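Local coordinates for protein endo-beta-1,2-glucanase (Talaromyces funiculosus, PDB 6IMV) that hydrolyses internal beta-1,2-glucosidic linkages of beta-1,2-glucan and binds the disaccharide sophorose, at residues T204-I209 with E252-W257; I209-E214 with I269-E274; V283-G288 with S335-V340; Y384-T389 with V396-W401. All coordinates share one frame; numbering follows the deposited sequence.

Interaction 1 of 4, residues T204-I209 with E252-W257; sequences TTAAHI and ELFTWW
Ala206 sets its single methyl group against two aromatic side chains, Phe254 and Trp257, that reach across from the facing helix one turn apart. Ala206 CB lies 4.3 Å from Phe254 CZ, an oblique approach to the far end of that ring. The same methyl meets the indole of Trp257 at its edge, near the ring plane, with Ala206 CB 4.3 Å from Trp257 CD1. Both rings leave their helix with CG anti to the backbone N (chi1 -166° at Phe254 and -159° at Trp257), and this carries their ends across to the alanine although their CB atoms do not head for it. The contact joins the C-terminal end of helix 186-210 to the start of helix 252-261, consistent with the helix-on-helix packing of an (alpha/alpha)6 barrel. No hydrogen bond passes between the two segments. The backbones stay well apart, the nearest CA atoms, those of Ala206 and Trp257, being 8.0 Å from each other, and the aromatic side chains bridge the distance. Helix 163-182 packs alongside, with Leu170 touching Trp257 and Trp171 NE1 hydrogen-bonded to Leu253 O; on helix 186-210, Thr205 OG1 is hydrogen-bonded to Gly138 O.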
# COMPACT_ATOMS: atom_id res chain seq x y z
N THR A 204 17.10 -0.92 17.07
CA THR A 204 17.78 -1.64 18.14
C THR A 204 17.18 -3.04 18.37
O THR A 204 17.87 -3.91 18.89
CB THR A 204 17.78 -0.84 19.45
OG1 THR A 204 16.48 -0.86 20.03
CG2 THR A 204 18.24 0.59 19.25
N THR A 205 15.92 -3.28 17.98
CA THR A 205 15.25 -4.55 18.24
C THR A 205 15.08 -5.41 16.97
O THR A 205 14.78 -6.60 17.09
CB THR A 205 13.89 -4.32 18.92
OG1 THR A 205 13.08 -3.54 18.03
CG2 THR A 205 14.02 -3.62 20.26
N ALA A 206 15.26 -4.83 15.77
CA ALA A 206 14.85 -5.45 14.49
C ALA A 206 15.53 -6.82 14.28
O ALA A 206 14.85 -7.80 13.99
CB ALA A 206 15.14 -4.53 13.34
N ALA A 207 16.86 -6.87 14.37
CA ALA A 207 17.62 -8.09 14.13
C ALA A 207 17.24 -9.17 15.17
O ALA A 207 17.01 -10.34 14.83
CB ALA A 207 19.10 -7.79 14.13
N HIS A 208 17.18 -8.78 16.45
CA HIS A 208 16.89 -9.72 17.55
C HIS A 208 15.51 -10.36 17.34
O HIS A 208 15.34 -11.54 17.59
CB HIS A 208 17.01 -9.03 18.91
CG HIS A 208 16.93 -9.97 20.07
ND1 HIS A 208 17.90 -10.93 20.31
CD2 HIS A 208 16.00 -10.13 21.03
CE1 HIS A 208 17.57 -11.64 21.37
NE2 HIS A 208 16.41 -11.16 21.84
N ILE A 209 14.55 -9.58 16.84
CA ILE A 209 13.19 -10.06 16.69
C ILE A 209 13.03 -10.81 15.35
O ILE A 209 12.35 -11.82 15.32
CB ILE A 209 12.17 -8.91 16.89
CG1 ILE A 209 12.18 -8.43 18.34
CG2 ILE A 209 10.77 -9.30 16.44
CD1 ILE A 209 11.33 -7.21 18.62
N GLU A 252 10.49 -6.63 0.96
CA GLU A 252 11.84 -6.15 0.68
C GLU A 252 12.15 -4.86 1.46
O GLU A 252 13.31 -4.59 1.78
CB GLU A 252 12.05 -5.95 -0.82
CG GLU A 252 13.51 -5.77 -1.19
CD GLU A 252 13.75 -5.90 -2.68
OE1 GLU A 252 13.67 -4.87 -3.37
OE2 GLU A 252 13.94 -7.05 -3.14
N LEU A 253 11.11 -4.09 1.77
CA LEU A 253 11.28 -2.86 2.57
C LEU A 253 11.92 -3.21 3.93
O LEU A 253 12.81 -2.50 4.40
CB LEU A 253 9.93 -2.16 2.75
CG LEU A 253 9.36 -1.51 1.49
CD1 LEU A 253 8.06 -0.78 1.82
CD2 LEU A 253 10.36 -0.56 0.86
N PHE A 254 11.48 -4.33 4.52
CA PHE A 254 11.99 -4.72 5.81
C PHE A 254 13.45 -5.18 5.70
O PHE A 254 14.25 -4.90 6.59
CB PHE A 254 11.14 -5.80 6.48
CG PHE A 254 11.50 -5.93 7.93
CD1 PHE A 254 11.05 -4.99 8.84
CD2 PHE A 254 12.38 -6.91 8.37
CE1 PHE A 254 11.42 -5.06 10.18
CE2 PHE A 254 12.74 -6.98 9.71
CZ PHE A 254 12.26 -6.05 10.60
N THR A 255 13.78 -5.89 4.61
CA THR A 255 15.17 -6.27 4.33
C THR A 255 16.09 -5.05 4.46
O THR A 255 17.13 -5.13 5.12
CB THR A 255 15.33 -6.90 2.95
OG1 THR A 255 14.43 -7.99 2.83
CG2 THR A 255 16.74 -7.40 2.69
N TRP A 256 15.71 -3.95 3.81
CA TRP A 256 16.51 -2.72 3.82
C TRP A 256 16.65 -2.17 5.24
O TRP A 256 17.71 -1.60 5.58
CB TRP A 256 15.90 -1.65 2.91
CG TRP A 256 16.05 -1.93 1.44
CD1 TRP A 256 15.05 -2.12 0.54
CD2 TRP A 256 17.28 -2.00 0.69
NE1 TRP A 256 15.56 -2.31 -0.71
CE2 TRP A 256 16.93 -2.24 -0.65
CE3 TRP A 256 18.64 -1.88 1.02
CZ2 TRP A 256 17.88 -2.37 -1.66
CZ3 TRP A 256 19.59 -2.01 0.03
CH2 TRP A 256 19.21 -2.25 -1.30
N TRP A 257 15.58 -2.29 6.04
CA TRP A 257 15.60 -1.82 7.41
C TRP A 257 16.70 -2.55 8.20
O TRP A 257 17.51 -1.89 8.88
CB TRP A 257 14.23 -1.98 8.08
CG TRP A 257 14.10 -1.08 9.27
CD1 TRP A 257 14.16 -1.43 10.59
CD2 TRP A 257 13.97 0.35 9.24
NE1 TRP A 257 14.03 -0.32 11.38
CE2 TRP A 257 13.91 0.78 10.58
CE3 TRP A 257 13.87 1.29 8.21
CZ2 TRP A 257 13.76 2.13 10.91
CZ3 TRP A 257 13.72 2.62 8.54
CH2 TRP A 257 13.67 3.03 9.87

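Interaction 2 of 4, residues I209-E214 with I269-E274; sequences IFYQGE and IEALWE
Tyr211 reaches out to helix 266-276, where Leu272 and Ala271 meet its ring and hydroxyl end. The closest side-chain approach is Tyr211 CE1 to Leu272 CD2 at 3.9 Å, one branch of the leucine reaching the ring obliquely. Further along the phenol, Tyr211 OH passes 4.3 Å from Ala271 CB. That methyl has a second partner in the backbone of the other segment, since Ala271 CB is 3.9 Å from Glu214 C, where the chain comes closest to the helix. Glu214 itself turns its CB away, so its main chain rather than its carboxylate makes the contact.

Several features place the tyrosine. Its chi1 of -174° swings the phenol beside its own carbonyl carbon and out to the helix. Gly213 N sits over the centre of one ring face, 3.7 Å above the plane, because the chain folds back under the phenol. The hydroxyl is gripped twice, by Asp268 OD1 at the preceding turn of helix 266-276 and by the backbone N-H of Gly215, so the ring is anchored at its polar end as well as by packing. Gln212 and Gly213 form a classic beta bulge against the neighbouring strand.

Leu272, buried, also touches Thr255 of helix 252-261 and Leu264 in the loop before its own helix. The contact thus sits where helix 186-210 gives way to the two-stranded hairpin 211-213/216-217, which rests on helix 266-276, and the side chain of Gln212 touches Cys239 of strand 237-239.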
# COMPACT_ATOMS: atom_id res chain seq x y z
N ILE A 209 14.55 -9.58 16.84
CA ILE A 209 13.19 -10.06 16.69
C ILE A 209 13.03 -10.81 15.35
O ILE A 209 12.35 -11.82 15.32
CB ILE A 209 12.17 -8.91 16.89
CG1 ILE A 209 12.18 -8.43 18.34
CG2 ILE A 209 10.77 -9.30 16.44
CD1 ILE A 209 11.33 -7.21 18.62
N PHE A 210 13.64 -10.33 14.26
CA PHE A 210 13.26 -10.85 12.91
C PHE A 210 14.38 -11.59 12.17
O PHE A 210 14.09 -12.28 11.20
CB PHE A 210 12.75 -9.72 12.01
CG PHE A 210 11.41 -9.16 12.41
CD1 PHE A 210 10.24 -9.80 12.03
CD2 PHE A 210 11.33 -7.99 13.14
CE1 PHE A 210 9.01 -9.27 12.39
CE2 PHE A 210 10.09 -7.46 13.49
CZ PHE A 210 8.94 -8.10 13.12
N TYR A 211 15.65 -11.43 12.57
CA TYR A 211 16.74 -12.04 11.79
C TYR A 211 17.15 -13.38 12.41
O TYR A 211 17.73 -13.40 13.48
CB TYR A 211 17.94 -11.08 11.65
CG TYR A 211 19.01 -11.62 10.74
CD1 TYR A 211 18.70 -12.03 9.46
CD2 TYR A 211 20.33 -11.75 11.16
CE1 TYR A 211 19.65 -12.56 8.61
CE2 TYR A 211 21.30 -12.27 10.32
CZ TYR A 211 20.96 -12.68 9.04
OH TYR A 211 21.87 -13.21 8.17
N GLN A 212 16.86 -14.48 11.71
CA GLN A 212 17.15 -15.84 12.18
C GLN A 212 18.61 -16.21 11.93
O GLN A 212 19.19 -17.00 12.66
CB GLN A 212 16.27 -16.87 11.47
CG GLN A 212 16.34 -18.26 12.06
CD GLN A 212 15.47 -19.22 11.27
OE1 GLN A 212 15.89 -19.74 10.24
NE2 GLN A 212 14.26 -19.43 11.75
N GLY A 213 19.19 -15.65 10.86
CA GLY A 213 20.56 -15.94 10.45
C GLY A 213 20.60 -16.55 9.06
O GLY A 213 19.59 -17.03 8.57
N GLU A 214 21.79 -16.49 8.43
CA GLU A 214 22.03 -17.04 7.11
C GLU A 214 21.03 -16.47 6.10
O GLU A 214 20.56 -17.18 5.22
CB GLU A 214 21.98 -18.57 7.18
CG GLU A 214 23.04 -19.15 8.09
CD GLU A 214 22.74 -20.54 8.60
OE1 GLU A 214 22.10 -21.34 7.87
OE2 GLU A 214 23.16 -20.84 9.74
N ILE A 269 24.59 -9.19 5.66
CA ILE A 269 24.01 -8.35 4.60
C ILE A 269 24.12 -9.10 3.27
O ILE A 269 23.14 -9.18 2.52
CB ILE A 269 24.69 -6.96 4.56
CG1 ILE A 269 24.35 -6.14 5.82
CG2 ILE A 269 24.32 -6.21 3.29
CD1 ILE A 269 25.23 -4.92 6.02
N GLU A 270 25.29 -9.68 2.98
CA GLU A 270 25.47 -10.44 1.75
C GLU A 270 24.52 -11.65 1.74
O GLU A 270 23.92 -11.96 0.72
CB GLU A 270 26.93 -10.88 1.57
CG GLU A 270 27.31 -11.07 0.12
CD GLU A 270 27.59 -9.76 -0.60
OE1 GLU A 270 28.21 -8.86 0.02
OE2 GLU A 270 27.21 -9.63 -1.78
N ALA A 271 24.34 -12.28 2.91
CA ALA A 271 23.45 -13.45 3.03
C ALA A 271 21.98 -13.05 2.78
O ALA A 271 21.24 -13.83 2.20
CB ALA A 271 23.63 -14.11 4.39
N LEU A 272 21.57 -11.85 3.20
CA LEU A 272 20.21 -11.35 2.93
C LEU A 272 19.92 -11.43 1.42
O LEU A 272 18.91 -11.97 1.01
CB LEU A 272 20.07 -9.90 3.41
CG LEU A 272 19.96 -9.68 4.92
CD1 LEU A 272 19.86 -8.19 5.22
CD2 LEU A 272 18.77 -10.42 5.51
N TRP A 273 20.84 -10.89 0.61
CA TRP A 273 20.61 -10.76 -0.82
C TRP A 273 20.81 -12.10 -1.53
O TRP A 273 20.10 -12.42 -2.48
CB TRP A 273 21.47 -9.64 -1.40
CG TRP A 273 21.00 -8.32 -0.89
CD1 TRP A 273 21.57 -7.57 0.09
CD2 TRP A 273 19.80 -7.62 -1.29
NE1 TRP A 273 20.82 -6.44 0.32
CE2 TRP A 273 19.74 -6.44 -0.51
CE3 TRP A 273 18.81 -7.84 -2.25
CZ2 TRP A 273 18.71 -5.51 -0.65
CZ3 TRP A 273 17.79 -6.92 -2.40
CH2 TRP A 273 17.74 -5.77 -1.60
N GLU A 274 21.73 -12.92 -1.01
CA GLU A 274 21.98 -14.24 -1.56
C GLU A 274 20.73 -15.11 -1.38
O GLU A 274 20.31 -15.77 -2.31
CB GLU A 274 23.18 -14.87 -0.87
CG GLU A 274 23.61 -16.18 -1.51
CD GLU A 274 24.87 -16.77 -0.90
OE1 GLU A 274 25.63 -16.01 -0.25
OE2 GLU A 274 25.07 -18.00 -1.06

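Interaction 3 of 4, residues V283-G288 with S335-V340; sequences VDYHIG and SVVTQV
Val337 is the one residue of its segment that makes close contact, and its two methyls divide the work. CG1 takes the tight side: Tyr285 OH comes to 3.4 Å from Val337 CG1, the phenol and the valine arriving from opposite directions. Ile287 CG2 adds a looser apolar touch, 4.1 Å from the same Val337 CG1. The valine's chi1 of 73° puts CG1 between the backbone N and the carbonyl carbon, and with the CB directed at the strand this branch is the one that reaches the phenol. Tyr285 is buried, and its hydroxyl is hydrogen-bonded to Asn334 ND2, one turn back on the helix that carries Val337; this bond holds the oxygen beside the methyl.

The other side is more open. Val337 CG2 meets backbone more than side chain, with Ile287 O at 3.9 Å and Gly288 CA at 4.5 Å. Gly288 is exposed and has positive phi, and a side chain there would crowd Val337 CG2. Thr338 is exposed too, its OG1 bonded back to Asn334 O, and no hydrogen bond links the two segments.

Tyr285 and Ile287, two apart on strand 282-287, both face the helix, and Val290 of the partner strand also touches Tyr285 and Val337. A two-stranded antiparallel hairpin therefore packs near its turn on the C-terminal end of helix 318-337. That end closes in a Schellman motif: Gln339 has positive phi, Val340 N bonds Ser335 O at 2.7 Å, and Gln339 N bonds Val336 O.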
# COMPACT_ATOMS: atom_id res chain seq x y z
N VAL A 283 10.64 -13.37 -16.40
CA VAL A 283 9.74 -14.16 -17.23
C VAL A 283 9.12 -13.24 -18.28
O VAL A 283 9.04 -12.02 -18.09
CB VAL A 283 8.64 -14.88 -16.43
CG1 VAL A 283 9.22 -15.96 -15.53
CG2 VAL A 283 7.78 -13.92 -15.62
N ASP A 284 8.66 -13.85 -19.37
CA ASP A 284 8.05 -13.11 -20.45
C ASP A 284 6.53 -13.36 -20.42
O ASP A 284 6.07 -14.51 -20.47
CB ASP A 284 8.66 -13.51 -21.80
CG ASP A 284 10.06 -12.96 -22.04
OD1 ASP A 284 10.55 -12.12 -21.24
OD2 ASP A 284 10.64 -13.39 -23.05
N TYR A 285 5.77 -12.26 -20.33
CA TYR A 285 4.34 -12.30 -20.57
C TYR A 285 4.10 -12.40 -22.08
O TYR A 285 4.63 -11.61 -22.86
CB TYR A 285 3.64 -11.03 -20.07
CG TYR A 285 2.16 -11.04 -20.35
CD1 TYR A 285 1.25 -11.56 -19.45
CD2 TYR A 285 1.66 -10.57 -21.56
CE1 TYR A 285 -0.11 -11.59 -19.72
CE2 TYR A 285 0.31 -10.62 -21.86
CZ TYR A 285 -0.58 -11.12 -20.94
OH TYR A 285 -1.91 -11.14 -21.24
N HIS A 286 3.28 -13.37 -22.50
CA HIS A 286 2.96 -13.53 -23.91
C HIS A 286 1.65 -14.31 -24.03
O HIS A 286 1.63 -15.51 -23.78
CB HIS A 286 4.12 -14.21 -24.67
CG HIS A 286 4.04 -14.05 -26.15
ND1 HIS A 286 4.82 -14.81 -27.01
CD2 HIS A 286 3.30 -13.23 -26.94
CE1 HIS A 286 4.56 -14.47 -28.26
NE2 HIS A 286 3.62 -13.51 -28.24
N ILE A 287 0.57 -13.58 -24.35
CA ILE A 287 -0.75 -14.15 -24.59
C ILE A 287 -1.34 -13.47 -25.82
O ILE A 287 -1.31 -12.25 -25.94
CB ILE A 287 -1.66 -14.03 -23.35
CG1 ILE A 287 -1.13 -14.88 -22.19
CG2 ILE A 287 -3.09 -14.40 -23.70
CD1 ILE A 287 -1.95 -14.77 -20.93
N GLY A 288 -1.88 -14.30 -26.73
CA GLY A 288 -2.39 -13.83 -28.02
C GLY A 288 -1.37 -12.95 -28.72
O GLY A 288 -0.20 -13.33 -28.83
N SER A 335 -5.37 -7.31 -19.58
CA SER A 335 -6.79 -7.15 -19.35
C SER A 335 -7.55 -6.95 -20.67
O SER A 335 -8.66 -7.47 -20.81
CB SER A 335 -7.06 -6.06 -18.35
OG SER A 335 -6.91 -6.58 -17.03
N VAL A 336 -6.95 -6.22 -21.62
CA VAL A 336 -7.54 -6.05 -22.95
C VAL A 336 -7.62 -7.42 -23.64
O VAL A 336 -8.68 -7.82 -24.08
CB VAL A 336 -6.75 -5.03 -23.80
CG1 VAL A 336 -7.23 -5.01 -25.25
CG2 VAL A 336 -6.81 -3.63 -23.20
N VAL A 337 -6.51 -8.15 -23.71
CA VAL A 337 -6.49 -9.40 -24.49
C VAL A 337 -7.38 -10.46 -23.81
O VAL A 337 -7.97 -11.29 -24.51
CB VAL A 337 -5.05 -9.90 -24.74
CG1 VAL A 337 -4.40 -10.47 -23.50
CG2 VAL A 337 -4.99 -10.90 -25.88
N THR A 338 -7.54 -10.44 -22.48
CA THR A 338 -8.42 -11.42 -21.80
C THR A 338 -9.82 -10.83 -21.57
O THR A 338 -10.65 -11.47 -20.94
CB THR A 338 -7.80 -11.96 -20.50
OG1 THR A 338 -7.61 -10.90 -19.56
CG2 THR A 338 -6.49 -12.67 -20.74
N GLN A 339 -10.05 -9.61 -22.07
CA GLN A 339 -11.38 -8.95 -22.14
C GLN A 339 -11.95 -8.69 -20.74
O GLN A 339 -13.12 -8.97 -20.49
CB GLN A 339 -12.35 -9.77 -23.00
CG GLN A 339 -11.96 -9.84 -24.46
CD GLN A 339 -12.96 -10.66 -25.23
OE1 GLN A 339 -12.90 -11.88 -25.25
NE2 GLN A 339 -13.93 -10.00 -25.83
N VAL A 340 -11.13 -8.11 -19.87
CA VAL A 340 -11.51 -7.76 -18.50
C VAL A 340 -11.61 -6.24 -18.38
O VAL A 340 -10.69 -5.52 -18.78
CB VAL A 340 -10.50 -8.34 -17.48
CG1 VAL A 340 -10.91 -8.03 -16.05
CG2 VAL A 340 -10.31 -9.84 -17.66

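Interaction 4 of 4, residues Y384-T389 with V396-W401; sequences YSVFPT and VGMAWW
Val386 pushes its whole side chain onto the backbone of helix 394-405. From the start, Val386 CB lies 3.5 Å from Gly397 O, whose carbonyl also accepts the helical bond from Trp401 N. Both methyls pack on that oxygen too, CG1 as closely as CB. CG1 goes on to the next turn, where Val386 CG1 is 3.6 Å from Trp400 CB and equally near the N of Trp401. CG2 turns the other way: it meets the indole of Trp401 at the edge, near its plane, with Val386 CG2 4.0 Å from Trp401 CD1, and has Met398 CE at 4.3 Å. Gly397 has no side chain at this close approach, the CA atoms of Thr389 and Gly397 being 5.1 Å apart. Here helices 387-392 and 394-405 follow one another in an abrupt turn, part of the largely helical body that fits an (alpha/alpha)6 barrel. Trimming Val386 to an alanine would probably leave a gap against Gly397 O and Trp400 CB and deprive the Trp401 edge and the Met398 methyl of this neighbour. A turn later Thr389 points its CG2 at the same helix, 4.0 Å from Val396 CG1; OG1, on another branch, hydrogen-bonds Glu328 OE1 of helix 318-337. Trp400 NE1 is likewise engaged outside the pair, by Cys487 O.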
# COMPACT_ATOMS: atom_id res chain seq x y z
N TYR A 384 -7.84 -0.13 -7.16
CA TYR A 384 -6.47 0.11 -6.66
C TYR A 384 -5.43 -0.67 -7.47
O TYR A 384 -4.23 -0.38 -7.37
CB TYR A 384 -6.38 -0.16 -5.15
CG TYR A 384 -5.84 -1.49 -4.71
CD1 TYR A 384 -6.67 -2.58 -4.53
CD2 TYR A 384 -4.50 -1.64 -4.39
CE1 TYR A 384 -6.19 -3.79 -4.07
CE2 TYR A 384 -4.00 -2.86 -3.94
CZ TYR A 384 -4.84 -3.94 -3.77
OH TYR A 384 -4.35 -5.14 -3.33
N SER A 385 -5.87 -1.64 -8.29
CA SER A 385 -5.02 -2.34 -9.24
C SER A 385 -4.25 -1.36 -10.15
O SER A 385 -3.20 -1.71 -10.69
CB SER A 385 -5.80 -3.32 -10.08
OG SER A 385 -6.75 -2.65 -10.90
N VAL A 386 -4.75 -0.14 -10.30
CA VAL A 386 -4.14 0.87 -11.18
C VAL A 386 -2.97 1.60 -10.50
O VAL A 386 -2.29 2.36 -11.18
CB VAL A 386 -5.17 1.92 -11.65
CG1 VAL A 386 -6.44 1.28 -12.19
CG2 VAL A 386 -5.49 2.94 -10.57
N PHE A 387 -2.75 1.44 -9.20
CA PHE A 387 -1.78 2.33 -8.51
C PHE A 387 -0.40 2.23 -9.17
O PHE A 387 0.21 3.27 -9.39
CB PHE A 387 -1.79 2.14 -6.99
CG PHE A 387 -0.87 1.10 -6.42
CD1 PHE A 387 0.50 1.33 -6.35
CD2 PHE A 387 -1.37 -0.08 -5.90
CE1 PHE A 387 1.34 0.37 -5.81
CE2 PHE A 387 -0.53 -1.04 -5.37
CZ PHE A 387 0.83 -0.81 -5.31
N PRO A 388 0.13 1.05 -9.56
CA PRO A 388 1.46 0.98 -10.17
C PRO A 388 1.47 1.61 -11.58
O PRO A 388 2.49 2.16 -11.99
CB PRO A 388 1.79 -0.52 -10.26
CG PRO A 388 0.73 -1.21 -9.44
CD PRO A 388 -0.47 -0.28 -9.42
N THR A 389 0.34 1.53 -12.28
CA THR A 389 0.19 2.14 -13.59
C THR A 389 0.26 3.67 -13.46
O THR A 389 0.91 4.34 -14.27
CB THR A 389 -1.13 1.70 -14.25
OG1 THR A 389 -1.35 0.32 -13.99
CG2 THR A 389 -1.14 1.97 -15.74
N VAL A 396 -3.48 6.94 -18.20
CA VAL A 396 -3.83 5.55 -18.43
C VAL A 396 -4.34 4.95 -17.11
O VAL A 396 -5.40 4.33 -17.09
CB VAL A 396 -2.66 4.75 -19.03
CG1 VAL A 396 -2.94 3.26 -19.04
CG2 VAL A 396 -2.32 5.23 -20.44
N GLY A 397 -3.60 5.18 -16.02
CA GLY A 397 -4.01 4.76 -14.68
C GLY A 397 -5.44 5.15 -14.37
O GLY A 397 -6.27 4.32 -13.98
N MET A 398 -5.75 6.43 -14.58
CA MET A 398 -7.06 7.00 -14.25
C MET A 398 -8.14 6.54 -15.24
O MET A 398 -9.30 6.45 -14.86
CB MET A 398 -7.00 8.53 -14.22
CG MET A 398 -6.32 9.06 -12.98
SD MET A 398 -7.17 8.54 -11.47
CE MET A 398 -6.06 7.23 -10.94
N ALA A 399 -7.76 6.22 -16.48
CA ALA A 399 -8.71 5.65 -17.44
C ALA A 399 -9.20 4.29 -16.93
O ALA A 399 -10.41 4.00 -16.95
CB ALA A 399 -8.09 5.53 -18.82
N TRP A 400 -8.26 3.46 -16.44
CA TRP A 400 -8.60 2.15 -15.90
C TRP A 400 -9.43 2.29 -14.63
O TRP A 400 -10.43 1.59 -14.44
CB TRP A 400 -7.34 1.32 -15.68
CG TRP A 400 -6.84 0.70 -16.94
CD1 TRP A 400 -5.84 1.17 -17.75
CD2 TRP A 400 -7.33 -0.49 -17.57
NE1 TRP A 400 -5.68 0.35 -18.83
CE2 TRP A 400 -6.58 -0.67 -18.75
CE3 TRP A 400 -8.34 -1.41 -17.26
CZ2 TRP A 400 -6.79 -1.75 -19.60
CZ3 TRP A 400 -8.56 -2.47 -18.11
CH2 TRP A 400 -7.79 -2.64 -19.26
N TRP A 401 -9.03 3.23 -13.76
CA TRP A 401 -9.74 3.58 -12.54
C TRP A 401 -11.20 3.95 -12.87
O TRP A 401 -12.14 3.42 -12.27
CB TRP A 401 -9.01 4.71 -11.82
CG TRP A 401 -9.50 4.98 -10.43
CD1 TRP A 401 -8.96 4.52 -9.27
CD2 TRP A 401 -10.59 5.84 -10.05
NE1 TRP A 401 -9.64 5.02 -8.19
CE2 TRP A 401 -10.65 5.83 -8.64
CE3 TRP A 401 -11.54 6.60 -10.75
CZ2 TRP A 401 -11.62 6.54 -7.93
CZ3 TRP A 401 -12.48 7.31 -10.04
CH2 TRP A 401 -12.52 7.28 -8.65

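How the interactions relate
From the N terminus, helix 186-210 opens both of the first two contacts. Interaction 1 closes a loop at helix 252-261; interaction 2 leaves from the end of the same helix, sharing Ile209, and closes at helix 266-276, so the two cross. They touch directly, Phe254 CZ lying 3.3 Å from Phe210 CD2, and tie three helices and a hairpin into one block. Interaction 3 follows in series, closing hairpin 282-287/290-296 onto helix 318-337. Interaction 4 is the short closure, between successive helices 387-392 and 394-405. Trp400 packs on Ser335 and Val336, joining interactions 3 and 4, while interaction 4 lies across the chain's centre from interactions 1 and 2.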